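PDB 3PEB: dipeptidase from Streptococcus thermophilus, which probably acts as a manganese-dependent hydrolase of the peptidase M24B family, represented here by its N-terminal, creatinase-type domain alone. Local coordinates for residues 48-53 against 92-97. Numbering follows the deposited sequence. Where two conformers were deposited one is given.
Sequences FVYENR and LASTDI. With EDO (1,2-ethanediol), chain H; EDO (1,2-ethanediol), chain D.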
loop_
_atom_site.group_PDB
_atom_site.type_symbol
_atom_site.label_atom_id
_atom_site.label_comp_id
_atom_site.label_asym_id
_atom_site.label_seq_id
_atom_site.Cartn_x
_atom_site.Cartn_y
_atom_site.Cartn_z
ATOM N N PHE A 48 1.516 -0.797 -1.991
ATOM C CA PHE A 48 2.066 -2.053 -1.458
ATOM C C PHE A 48 3.583 -2.009 -1.576
ATOM O O PHE A 48 4.128 -2.100 -2.678
ATOM C CB PHE A 48 1.471 -3.246 -2.235
ATOM C CG PHE A 48 -0.005 -3.361 -2.110
ATOM C CD1 PHE A 48 -0.570 -3.868 -0.955
ATOM C CD2 PHE A 48 -0.857 -2.948 -3.149
ATOM C CE1 PHE A 48 -1.962 -3.959 -0.804
ATOM C CE2 PHE A 48 -2.258 -3.026 -3.009
ATOM C CZ PHE A 48 -2.823 -3.534 -1.875
ATOM N N VAL A 49 4.266 -1.794 -0.443
ATOM C CA VAL A 49 5.696 -1.742 -0.404
ATOM C C VAL A 49 6.215 -3.073 0.134
ATOM O O VAL A 49 6.258 -3.309 1.338
ATOM C CB VAL A 49 6.261 -0.545 0.436
ATOM C CG1 VAL A 49 7.788 -0.478 0.247
ATOM C CG2 VAL A 49 5.592 0.784 0.021
ATOM N N TYR A 50 6.575 -3.951 -0.783
ATOM C CA TYR A 50 7.198 -5.215 -0.428
ATOM C C TYR A 50 8.626 -5.075 0.080
ATOM O O TYR A 50 9.399 -4.204 -0.356
ATOM C CB TYR A 50 7.178 -6.165 -1.602
ATOM C CG TYR A 50 5.813 -6.737 -1.934
ATOM C CD1 TYR A 50 5.290 -7.817 -1.219
ATOM C CD2 TYR A 50 5.043 -6.201 -2.967
ATOM C CE1 TYR A 50 4.063 -8.347 -1.519
ATOM C CE2 TYR A 50 3.821 -6.733 -3.297
ATOM C CZ TYR A 50 3.314 -7.794 -2.553
ATOM O OH TYR A 50 2.116 -8.352 -2.884
ATOM N N GLU A 51 8.989 -5.982 0.979
ATOM C CA GLU A 51 10.315 -6.026 1.553
ATOM C C GLU A 51 11.369 -6.362 0.474
ATOM O O GLU A 51 12.444 -5.742 0.442
ATOM C CB GLU A 51 10.342 -7.079 2.643
ATOM C CG GLU A 51 11.672 -7.258 3.346
ATOM C CD GLU A 51 11.732 -8.520 4.184
ATOM O OE1 GLU A 51 10.931 -9.456 3.988
ATOM O OE2 GLU A 51 12.620 -8.591 5.029
ATOM N N ASN A 52 11.059 -7.339 -0.391
ATOM C CA ASN A 52 12.028 -7.813 -1.396
ATOM C C ASN A 52 11.391 -8.033 -2.772
ATOM O O ASN A 52 11.745 -8.965 -3.461
ATOM C CB ASN A 52 12.746 -9.088 -0.925
ATOM C CG ASN A 52 13.996 -9.394 -1.722
ATOM O OD1 ASN A 52 14.826 -8.507 -1.943
ATOM N ND2 ASN A 52 14.190 -10.669 -2.114
ATOM N N ARG A 53 10.460 -7.151 -3.154
ATOM C CA ARG A 53 9.922 -7.079 -4.506
ATOM C C ARG A 53 9.685 -5.595 -4.796
ATOM O O ARG A 53 9.625 -4.793 -3.873
ATOM C CB ARG A 53 8.547 -7.761 -4.623
ATOM C CG ARG A 53 8.439 -9.196 -4.191
ATOM C CD ARG A 53 6.995 -9.634 -4.039
ATOM N NE ARG A 53 6.894 -11.049 -3.684
ATOM C CZ ARG A 53 6.714 -12.046 -4.544
ATOM N NH1 ARG A 53 6.575 -11.813 -5.839
ATOM N NH2 ARG A 53 6.651 -13.287 -4.093
ATOM N N LEU A 92 -1.974 -8.990 -7.287
ATOM C CA LEU A 92 -0.754 -9.170 -6.523
ATOM C C LEU A 92 -0.376 -10.649 -6.511
ATOM O O LEU A 92 -1.175 -11.487 -6.127
ATOM C CB LEU A 92 -0.939 -8.677 -5.096
ATOM C CG LEU A 92 -1.246 -7.197 -4.872
ATOM C CD1 LEU A 92 -1.444 -6.955 -3.367
ATOM C CD2 LEU A 92 -0.129 -6.278 -5.454
ATOM N N ALA A 93 0.859 -10.963 -6.861
ATOM C CA ALA A 93 1.358 -12.348 -6.770
ATOM C C ALA A 93 1.449 -12.852 -5.342
ATOM O O ALA A 93 1.163 -14.035 -5.054
ATOM C CB ALA A 93 2.723 -12.465 -7.428
ATOM N N SER A 94 1.835 -11.974 -4.427
ATOM C CA SER A 94 2.090 -12.425 -3.093
ATOM C C SER A 94 1.101 -11.793 -2.106
ATOM O O SER A 94 1.146 -10.592 -1.866
ATOM C CB SER A 94 3.501 -12.075 -2.700
ATOM O OG SER A 94 3.749 -12.497 -1.381
ATOM N N THR A 95 0.250 -12.631 -1.527
ATOM C CA THR A 95 -0.675 -12.191 -0.491
ATOM C C THR A 95 -0.585 -13.032 0.787
ATOM O O THR A 95 -1.347 -12.811 1.704
ATOM C CB THR A 95 -2.106 -12.198 -1.021
ATOM O OG1 THR A 95 -2.453 -13.523 -1.435
ATOM C CG2 THR A 95 -2.254 -11.219 -2.206
ATOM N N ASP A 96 0.340 -13.987 0.841
ATOM C CA ASP A 96 0.594 -14.749 2.060
ATOM C C ASP A 96 1.904 -14.261 2.666
ATOM O O ASP A 96 3.001 -14.641 2.233
ATOM C CB ASP A 96 0.649 -16.248 1.777
ATOM C CG ASP A 96 -0.706 -16.813 1.401
ATOM O OD1 ASP A 96 -1.240 -17.645 2.168
ATOM O OD2 ASP A 96 -1.243 -16.414 0.344
ATOM N N ILE A 97 1.778 -13.377 3.648
ATOM C CA ILE A 97 2.913 -12.705 4.262
ATOM C C ILE A 97 2.669 -12.784 5.744
ATOM O O ILE A 97 1.680 -12.243 6.218
ATOM C CB ILE A 97 2.985 -11.245 3.809
ATOM C CG1 ILE A 97 3.153 -11.157 2.290
ATOM C CG2 ILE A 97 4.116 -10.482 4.495
ATOM C CD1 ILE A 97 2.286 -10.151 1.717
HETATM C C1 EDO H . -2.586 -14.713 -4.338
HETATM O O1 EDO H . -1.309 -14.994 -3.753
HETATM C C2 EDO H . -2.528 -13.334 -4.971
HETATM O O2 EDO H . -2.897 -13.342 -6.362
HETATM C C1 EDO D . 5.500 -16.197 -7.161
HETATM O O1 EDO D . 6.003 -15.517 -6.002
HETATM C C2 EDO D . 5.411 -15.191 -8.303
HETATM O O2 EDO D . 5.981 -13.958 -7.856
HETATM O O HOH W 1 2.760 -9.399 -5.242
#
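Tyr50 grips the backbone of Ser94 twice with one phenol hydroxyl, once directly and once through a water. Tyr50 OH donates to Ser94 O at 2.6 Å. The bond uses a lone pair in the carbonyl plane, with a C=O...OH angle of 140°, and the carbonyl oxygen lies at the edge of the ring. A water donates to Tyr50 OH at 2.7 Å and accepts from Ser94 N at 2.9 Å. Both backbone polar groups of Ser94 are thus paired at one buried hydroxyl, the N-H by way of the water.

Leu92 sits beside this hydroxyl. Its CD1 stands over the centre of the Phe48 ring, 3.8 Å from the centroid and 2° off the normal, a CH-pi contact. Ile97 CD1 approaches Tyr50 CE1 at 4.1 Å.

Arg53 packs on Tyr50 and Ser94. Its CD lies over one face of the Tyr50 ring, toward the rim. The chain runs extended from CG to NE, and a turn at the last torsion, chi4 -95°, lays one guanidinium face against Ser94 CB, with Arg53 NH2 3.7 Å from that carbon. Arg53 NH1 and NH2 donate, almost straight, to the two hydroxyls of one 1,2-ethanediol, probably from the crystallisation liquor.

Within the creatinase/prolidase N-terminal domain, the contact ties the end of strand 46-50 to the link between helix 84-91 and strand 96-102. Strand 21-24 runs between the two strands in the mixed sheet, and its Leu21 touches Phe48, Tyr50 and Ile97.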